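Local coordinates for bifunctional protein PutA (PDB 5UR2) that probably oxidises the semialdehyde of L-glutamate to L-glutamate with NAD+ in the second step of proline breakdown, and also carries an FAD-dependent proline dehydrogenase domain, at residues K481-L486 with K585-A590; D566-D571 with W675-M680. All coordinates share one frame; numbering follows the deposited sequence.

Two helix-to-helix contacts on the same side of the chain's centre show apolar side chains joining helices that are far apart in sequence. Their centres lie 16 Å apart and their nearest atoms about 7 Å apart, without touching. Along the chain the segments alternate: 481-486, 566-571, 585-590, 675-680. Contact 1 sets helix 476-491 against the start of helix 587-611, whereas contact 2 sets the end of helix 554-570 against helix 671-684; helix 572-583 lies between 554-570 and 587-611 in sequence. Helix 587-611, which belongs to the aldehyde dehydrogenase part, takes part in contact 1 and also packs on Met568 and Thr569 of contact 2.

Contact 1 of 2, residues K481-L486 with K585-A590; sequences KMLKAL and KPWAEA
A chi1 of -170° turns Met482 CG away from its own backbone N and lays it over a face of Trp587, whose own CG lies beside the backbone N (chi1 -71°), carrying the indole out toward helix 476-491. The result is a CH-pi contact: Met482 CG sits 3.5 Å from the centroid of the six-membered ring of Trp587, 6° off the ring normal. The methionine chain then bends and carries SD farther from the ring, though still above it, in a long Met-aromatic contact 5.0 Å from the same centroid. Two leucines add to the contact. Leu483 brings CD2 to the edge of the indole, near its plane, 4.1 Å from Trp587 CZ2. Leu486 CD1 approaches obliquely, 3.8 Å from Trp587 NE1 and touching CZ2 as well. The indole N-H is used elsewhere, in a hydrogen bond to the carbonyl O of Glu813, which helps fix the ring's rotation while its apolar surface packs against the helix. Phe473 and Pro815 also meet the indole. Trp587 opens helix 587-611 just after its N-cap residue, Pro586, and both sides of the contact adjoin helix 572-583, where Ile576 touches Met482 and Ala590.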
ATOM      1  N   LYS B 481     -38.109  19.710   1.572  1.00 26.36           N
ATOM      2  CA  LYS B 481     -37.336  19.641   0.333  1.00 31.25           C
ATOM      3  C   LYS B 481     -37.536  18.305  -0.359  1.00 27.55           C
ATOM      4  O   LYS B 481     -37.576  18.238  -1.595  1.00 35.87           O
ATOM      5  CB  LYS B 481     -35.846  19.874   0.611  1.00 23.27           C
ATOM      6  CG  LYS B 481     -35.537  21.322   0.966  1.00 35.73           C
ATOM      7  CD  LYS B 481     -34.049  21.555   1.208  1.00 46.19           C
ATOM      8  CE  LYS B 481     -33.790  23.009   1.599  1.00 51.32           C
ATOM      9  NZ  LYS B 481     -33.693  23.185   3.065  1.00 53.35           N
ATOM     10  N   MET B 482     -37.646  17.228   0.424  1.00 26.84           N
ATOM     11  CA  MET B 482     -37.868  15.906  -0.153  1.00 27.48           C
ATOM     12  C   MET B 482     -39.217  15.850  -0.848  1.00 26.73           C
ATOM     13  O   MET B 482     -39.325  15.377  -1.985  1.00 29.03           O
ATOM     14  CB  MET B 482     -37.781  14.839   0.939  1.00 20.69           C
ATOM     15  CG  MET B 482     -37.748  13.431   0.425  1.00 27.28           C
ATOM     16  SD  MET B 482     -36.216  13.171  -0.516  1.00 27.61           S
ATOM     17  CE  MET B 482     -36.871  13.109  -2.192  1.00 16.54           C
ATOM     18  N   LEU B 483     -40.258  16.353  -0.177  1.00 25.72           N
ATOM     19  CA  LEU B 483     -41.591  16.378  -0.773  1.00 26.22           C
ATOM     20  C   LEU B 483     -41.629  17.318  -1.970  1.00 23.38           C
ATOM     21  O   LEU B 483     -42.301  17.038  -2.968  1.00 27.24           O
ATOM     22  CB  LEU B 483     -42.626  16.788   0.285  1.00 24.42           C
ATOM     23  CG  LEU B 483     -42.875  15.775   1.413  1.00 24.75           C
ATOM     24  CD1 LEU B 483     -43.639  16.378   2.607  1.00 24.06           C
ATOM     25  CD2 LEU B 483     -43.702  14.637   0.842  1.00 19.52           C
ATOM     26  N   LYS B 484     -40.901  18.430  -1.898  1.00 19.26           N
ATOM     27  CA  LYS B 484     -40.817  19.311  -3.053  1.00 18.42           C
ATOM     28  C   LYS B 484     -40.128  18.611  -4.223  1.00 28.23           C
ATOM     29  O   LYS B 484     -40.615  18.665  -5.362  1.00 23.86           O
ATOM     30  CB  LYS B 484     -40.063  20.585  -2.664  1.00 29.01           C
ATOM     31  CG  LYS B 484     -39.921  21.593  -3.774  1.00 34.48           C
ATOM     32  CD  LYS B 484     -38.967  22.687  -3.361  1.00 41.37           C
ATOM     33  CE  LYS B 484     -38.477  23.464  -4.580  1.00 51.67           C
ATOM     34  NZ  LYS B 484     -37.584  24.601  -4.220  1.00 53.65           N
ATOM     35  N   ALA B 485     -39.012  17.915  -3.956  1.00 25.30           N
ATOM     36  CA  ALA B 485     -38.287  17.232  -5.024  1.00 23.41           C
ATOM     37  C   ALA B 485     -39.123  16.110  -5.637  1.00 25.21           C
ATOM     38  O   ALA B 485     -39.073  15.883  -6.854  1.00 24.27           O
ATOM     39  CB  ALA B 485     -36.958  16.672  -4.494  1.00 17.04           C
ATOM     40  N   LEU B 486     -39.874  15.383  -4.807  1.00 21.78           N
ATOM     41  CA  LEU B 486     -40.755  14.344  -5.333  1.00 29.00           C
ATOM     42  C   LEU B 486     -41.841  14.943  -6.221  1.00 29.75           C
ATOM     43  O   LEU B 486     -42.154  14.396  -7.284  1.00 25.57           O
ATOM     44  CB  LEU B 486     -41.379  13.542  -4.187  1.00 28.52           C
ATOM     45  CG  LEU B 486     -40.414  12.556  -3.515  1.00 30.89           C
ATOM     46  CD1 LEU B 486     -40.898  12.196  -2.125  1.00 26.40           C
ATOM     47  CD2 LEU B 486     -40.212  11.278  -4.357  1.00 24.04           C
ATOM     48  N   LYS B 585     -36.683   2.805  -4.276  1.00 20.75           N
ATOM     49  CA  LYS B 585     -35.853   2.899  -3.081  1.00 25.41           C
ATOM     50  C   LYS B 585     -36.543   3.783  -2.043  1.00 24.49           C
ATOM     51  O   LYS B 585     -36.876   4.934  -2.353  1.00 20.64           O
ATOM     52  CB  LYS B 585     -34.482   3.448  -3.466  1.00 23.29           C
ATOM     53  CG  LYS B 585     -33.688   2.439  -4.314  1.00 33.49           C
ATOM     54  CD  LYS B 585     -32.171   2.637  -4.277  1.00 39.99           C
ATOM     55  CE  LYS B 585     -31.528   2.102  -3.026  1.00 32.45           C
ATOM     56  NZ  LYS B 585     -30.045   2.164  -3.123  1.00 34.43           N
ATOM     57  N   PRO B 586     -36.788   3.292  -0.822  1.00 24.95           N
ATOM     58  CA  PRO B 586     -37.338   4.158   0.234  1.00 23.75           C
ATOM     59  C   PRO B 586     -36.422   5.343   0.504  1.00 22.23           C
ATOM     60  O   PRO B 586     -35.218   5.296   0.230  1.00 23.98           O
ATOM     61  CB  PRO B 586     -37.413   3.231   1.454  1.00 27.50           C
ATOM     62  CG  PRO B 586     -37.475   1.838   0.868  1.00 29.69           C
ATOM     63  CD  PRO B 586     -36.644   1.891  -0.383  1.00 23.72           C
ATOM     64  N   TRP B 587     -37.013   6.415   1.057  1.00 18.19           N
ATOM     65  CA  TRP B 587     -36.306   7.683   1.276  1.00 25.98           C
ATOM     66  C   TRP B 587     -34.888   7.517   1.829  1.00 22.86           C
ATOM     67  O   TRP B 587     -33.923   8.048   1.267  1.00 22.60           O
ATOM     68  CB  TRP B 587     -37.091   8.600   2.228  1.00 25.63           C
ATOM     69  CG  TRP B 587     -38.367   9.223   1.710  1.00 27.89           C
ATOM     70  CD1 TRP B 587     -39.163   8.773   0.694  1.00 27.58           C
ATOM     71  CD2 TRP B 587     -38.988  10.418   2.209  1.00 24.06           C
ATOM     72  NE1 TRP B 587     -40.236   9.618   0.532  1.00 29.04           N
ATOM     73  CE2 TRP B 587     -40.152  10.631   1.454  1.00 26.63           C
ATOM     74  CE3 TRP B 587     -38.663  11.329   3.219  1.00 28.00           C
ATOM     75  CZ2 TRP B 587     -40.998  11.721   1.675  1.00 24.08           C
ATOM     76  CZ3 TRP B 587     -39.513  12.399   3.447  1.00 28.66           C
ATOM     77  CH2 TRP B 587     -40.658  12.590   2.675  1.00 25.37           C
ATOM     78  N   ALA B 588     -34.758   6.835   2.967  1.00 23.94           N
ATOM     79  CA  ALA B 588     -33.460   6.738   3.636  1.00 23.41           C
ATOM     80  C   ALA B 588     -32.494   5.850   2.856  1.00 24.14           C
ATOM     81  O   ALA B 588     -31.282   6.091   2.876  1.00 29.76           O
ATOM     82  CB  ALA B 588     -33.636   6.221   5.068  1.00 18.48           C
ATOM     83  N   GLU B 589     -33.009   4.817   2.181  1.00 18.44           N
ATOM     84  CA  GLU B 589     -32.170   3.990   1.312  1.00 23.65           C
ATOM     85  C   GLU B 589     -31.609   4.794   0.144  1.00 22.78           C
ATOM     86  O   GLU B 589     -30.412   4.734  -0.148  1.00 22.49           O
ATOM     87  CB  GLU B 589     -32.980   2.798   0.810  1.00 23.27           C
ATOM     88  CG  GLU B 589     -33.466   1.943   1.944  1.00 25.61           C
ATOM     89  CD  GLU B 589     -32.317   1.194   2.568  1.00 32.35           C
ATOM     90  OE1 GLU B 589     -31.687   0.373   1.859  1.00 31.09           O
ATOM     91  OE2 GLU B 589     -31.992   1.496   3.734  1.00 35.79           O
ATOM     92  N   ALA B 590     -32.463   5.577  -0.521  1.00 23.98           N
ATOM     93  CA  ALA B 590     -31.999   6.423  -1.612  1.00 15.31           C
ATOM     94  C   ALA B 590     -30.990   7.463  -1.116  1.00 23.70           C
ATOM     95  O   ALA B 590     -30.004   7.750  -1.803  1.00 22.95           O
ATOM     96  CB  ALA B 590     -33.189   7.106  -2.285  1.00 15.65           C
TER

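Contact 2 of 2, residues D566-D571 with W675-M680; sequences DIMTRD and WGLMKM
Met680 meets both Ile567 and Met568, and the apolar contacts it makes are the larger share of the interface. Its CG lies 3.7 Å from Ile567 CG2, and SD rests against the same methyl as the two side chains run antiparallel alongside each other. Ile567 presents that methyl because CG2 is anti to the backbone N, with CG1 taking the place beside it (chi1 -71°). A turn at the last torsion of Met680 (chi3 -71°) brings its CE to within 3.6 Å of Met568 CG, where the chains of the two methionines lie roughly perpendicular. Met568 itself is stretched out to its methyl, and this CE reaches 3.7 Å from Leu677 CD1. Flexible thioether chains thus bridge the gap between segments 566-570 and 675-680, whose axes approach to 10.8 Å. The same Met568 also touches Ala597 and Ile598 of helix 587-611 and Ala649 of helix 646-657.

Charged groups lie around this apolar patch. Within segment 566-571, NE and NH2 of Arg570 each hold one oxygen of Asp571: NE reaches OD1 at 2.8 Å in a nearly straight bond, and NH2 reaches OD2 at 3.0 Å. The carboxylate is tilted against the guanidinium, so OD1 is met from above the carboxylate plane. Tying the two helices together electrostatically, Arg570 NH1 forms a salt bridge with Glu683, farther along helix 671-684. On that helix, Lys679 pairs with Glu505.

The axes of segments 566-570 and 675-680 make an angle of 124° between their N-to-C directions. Helix 671-684 is the helix of a beta-alpha-beta crossover between parallel strands 661-665 and 691-693, consistent with the Rossmann-type fold of aldehyde dehydrogenases, and helix 554-570 packs against it.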
ATOM      1  N   ASP B 566     -19.347  17.494  -5.548  1.00 15.24           N
ATOM      2  CA  ASP B 566     -19.997  18.724  -5.113  1.00 15.89           C
ATOM      3  C   ASP B 566     -21.335  18.910  -5.797  1.00 20.13           C
ATOM      4  O   ASP B 566     -22.304  19.325  -5.159  1.00 24.26           O
ATOM      5  CB  ASP B 566     -19.111  19.933  -5.398  1.00 20.43           C
ATOM      6  CG  ASP B 566     -17.819  19.903  -4.606  1.00 22.26           C
ATOM      7  OD1 ASP B 566     -17.772  19.265  -3.539  1.00 30.81           O
ATOM      8  OD2 ASP B 566     -16.845  20.492  -5.072  1.00 20.60           O
ATOM      9  N   ILE B 567     -21.409  18.588  -7.090  1.00 23.78           N
ATOM     10  CA  ILE B 567     -22.677  18.699  -7.799  1.00 24.67           C
ATOM     11  C   ILE B 567     -23.689  17.714  -7.228  1.00 22.30           C
ATOM     12  O   ILE B 567     -24.852  18.068  -6.993  1.00 20.98           O
ATOM     13  CB  ILE B 567     -22.445  18.506  -9.304  1.00 24.94           C
ATOM     14  CG1 ILE B 567     -21.716  19.730  -9.863  1.00 23.60           C
ATOM     15  CG2 ILE B 567     -23.755  18.183 -10.033  1.00 21.65           C
ATOM     16  CD1 ILE B 567     -21.083  19.488 -11.217  1.00 14.92           C
ATOM     17  N   MET B 568     -23.253  16.478  -6.947  1.00 19.38           N
ATOM     18  CA  MET B 568     -24.128  15.519  -6.278  1.00 19.13           C
ATOM     19  C   MET B 568     -24.619  16.070  -4.942  1.00 21.62           C
ATOM     20  O   MET B 568     -25.793  15.901  -4.586  1.00 16.40           O
ATOM     21  CB  MET B 568     -23.409  14.196  -6.040  1.00 16.20           C
ATOM     22  CG  MET B 568     -23.159  13.317  -7.257  1.00 19.72           C
ATOM     23  SD  MET B 568     -22.135  11.891  -6.720  1.00 23.34           S
ATOM     24  CE  MET B 568     -22.065  10.957  -8.259  1.00 21.85           C
ATOM     25  N   THR B 569     -23.730  16.725  -4.185  1.00 18.18           N
ATOM     26  CA  THR B 569     -24.130  17.296  -2.905  1.00 18.23           C
ATOM     27  C   THR B 569     -25.189  18.383  -3.092  1.00 19.76           C
ATOM     28  O   THR B 569     -26.182  18.431  -2.360  1.00 21.89           O
ATOM     29  CB  THR B 569     -22.893  17.839  -2.185  1.00 22.18           C
ATOM     30  OG1 THR B 569     -21.918  16.797  -2.044  1.00 25.12           O
ATOM     31  CG2 THR B 569     -23.248  18.408  -0.807  1.00 19.70           C
ATOM     32  N   ARG B 570     -25.002  19.251  -4.089  1.00 20.03           N
ATOM     33  CA  ARG B 570     -25.973  20.305  -4.362  1.00 19.65           C
ATOM     34  C   ARG B 570     -27.327  19.729  -4.782  1.00 23.70           C
ATOM     35  O   ARG B 570     -28.379  20.255  -4.400  1.00 22.27           O
ATOM     36  CB  ARG B 570     -25.415  21.224  -5.448  1.00 23.25           C
ATOM     37  CG  ARG B 570     -26.337  22.367  -5.870  1.00 25.22           C
ATOM     38  CD  ARG B 570     -25.869  22.908  -7.231  1.00 19.84           C
ATOM     39  NE  ARG B 570     -26.228  22.004  -8.330  1.00 23.56           N
ATOM     40  CZ  ARG B 570     -25.656  22.022  -9.534  1.00 23.55           C
ATOM     41  NH1 ARG B 570     -24.678  22.880  -9.788  1.00 27.47           N
ATOM     42  NH2 ARG B 570     -26.061  21.191 -10.483  1.00 18.57           N
ATOM     43  N   ASP B 571     -27.334  18.668  -5.591  1.00 18.04           N
ATOM     44  CA  ASP B 571     -28.587  18.160  -6.138  1.00 17.90           C
ATOM     45  C   ASP B 571     -29.142  16.984  -5.327  1.00 24.88           C
ATOM     46  O   ASP B 571     -29.934  16.189  -5.847  1.00 28.94           O
ATOM     47  CB  ASP B 571     -28.397  17.788  -7.607  1.00 22.42           C
ATOM     48  CG  ASP B 571     -28.173  19.027  -8.492  1.00 25.94           C
ATOM     49  OD1 ASP B 571     -28.312  20.139  -7.969  1.00 23.06           O
ATOM     50  OD2 ASP B 571     -27.854  18.906  -9.696  1.00 25.11           O
ATOM     51  N   TRP B 675     -28.856   8.540 -16.225  1.00 17.44           N
ATOM     52  CA  TRP B 675     -28.951   9.747 -17.034  1.00 18.86           C
ATOM     53  C   TRP B 675     -28.628  10.976 -16.196  1.00 22.40           C
ATOM     54  O   TRP B 675     -27.846  11.839 -16.617  1.00 21.31           O
ATOM     55  CB  TRP B 675     -30.351   9.797 -17.643  1.00 19.51           C
ATOM     56  CG  TRP B 675     -30.854  11.075 -18.265  1.00 22.84           C
ATOM     57  CD1 TRP B 675     -31.821  11.899 -17.756  1.00 22.22           C
ATOM     58  CD2 TRP B 675     -30.497  11.618 -19.544  1.00 26.37           C
ATOM     59  NE1 TRP B 675     -32.078  12.931 -18.635  1.00 22.44           N
ATOM     60  CE2 TRP B 675     -31.277  12.782 -19.738  1.00 28.23           C
ATOM     61  CE3 TRP B 675     -29.589  11.237 -20.544  1.00 28.15           C
ATOM     62  CZ2 TRP B 675     -31.165  13.577 -20.884  1.00 32.08           C
ATOM     63  CZ3 TRP B 675     -29.485  12.025 -21.685  1.00 29.82           C
ATOM     64  CH2 TRP B 675     -30.263  13.187 -21.840  1.00 34.00           C
ATOM     65  N   GLY B 676     -29.153  11.027 -14.968  1.00 20.42           N
ATOM     66  CA  GLY B 676     -28.765  12.092 -14.063  1.00 16.29           C
ATOM     67  C   GLY B 676     -27.269  12.115 -13.801  1.00 26.30           C
ATOM     68  O   GLY B 676     -26.657  13.185 -13.760  1.00 25.17           O
ATOM     69  N   LEU B 677     -26.650  10.932 -13.650  1.00 18.55           N
ATOM     70  CA  LEU B 677     -25.201  10.889 -13.451  1.00 15.26           C
ATOM     71  C   LEU B 677     -24.459  11.475 -14.646  1.00 20.30           C
ATOM     72  O   LEU B 677     -23.508  12.250 -14.476  1.00 22.79           O
ATOM     73  CB  LEU B 677     -24.724   9.456 -13.175  1.00 16.98           C
ATOM     74  CG  LEU B 677     -23.197   9.282 -13.053  1.00 17.29           C
ATOM     75  CD1 LEU B 677     -22.597  10.021 -11.848  1.00 15.89           C
ATOM     76  CD2 LEU B 677     -22.797   7.805 -12.993  1.00 17.85           C
ATOM     77  N   MET B 678     -24.880  11.117 -15.862  1.00 18.55           N
ATOM     78  CA  MET B 678     -24.194  11.618 -17.052  1.00 18.44           C
ATOM     79  C   MET B 678     -24.296  13.141 -17.157  1.00 18.84           C
ATOM     80  O   MET B 678     -23.327  13.814 -17.536  1.00 21.99           O
ATOM     81  CB  MET B 678     -24.772  10.948 -18.304  1.00 20.50           C
ATOM     82  CG  MET B 678     -24.021  11.297 -19.589  1.00 20.14           C
ATOM     83  SD  MET B 678     -22.305  10.823 -19.507  1.00 25.15           S
ATOM     84  CE  MET B 678     -21.607  11.801 -20.836  1.00 20.52           C
ATOM     85  N   LYS B 679     -25.456  13.705 -16.814  1.00 16.28           N
ATOM     86  CA  LYS B 679     -25.634  15.155 -16.883  1.00 19.03           C
ATOM     87  C   LYS B 679     -24.719  15.868 -15.896  1.00 23.52           C
ATOM     88  O   LYS B 679     -24.214  16.967 -16.178  1.00 19.12           O
ATOM     89  CB  LYS B 679     -27.103  15.509 -16.619  1.00 19.82           C
ATOM     90  CG  LYS B 679     -28.003  15.186 -17.812  1.00 29.08           C
ATOM     91  CD  LYS B 679     -27.462  15.888 -19.061  1.00 39.85           C
ATOM     92  CE  LYS B 679     -28.013  15.319 -20.356  1.00 44.13           C
ATOM     93  NZ  LYS B 679     -27.170  15.746 -21.528  1.00 45.66           N
ATOM     94  N   MET B 680     -24.523  15.272 -14.717  1.00 15.67           N
ATOM     95  CA  MET B 680     -23.618  15.845 -13.734  1.00 23.17           C
ATOM     96  C   MET B 680     -22.172  15.697 -14.188  1.00 21.20           C
ATOM     97  O   MET B 680     -21.358  16.612 -14.002  1.00 23.19           O
ATOM     98  CB  MET B 680     -23.828  15.180 -12.366  1.00 19.11           C
ATOM     99  CG  MET B 680     -25.233  15.334 -11.788  1.00 24.30           C
ATOM    100  SD  MET B 680     -25.394  14.773 -10.073  1.00 24.80           S
ATOM    101  CE  MET B 680     -25.278  12.993 -10.209  1.00 22.02           C
TER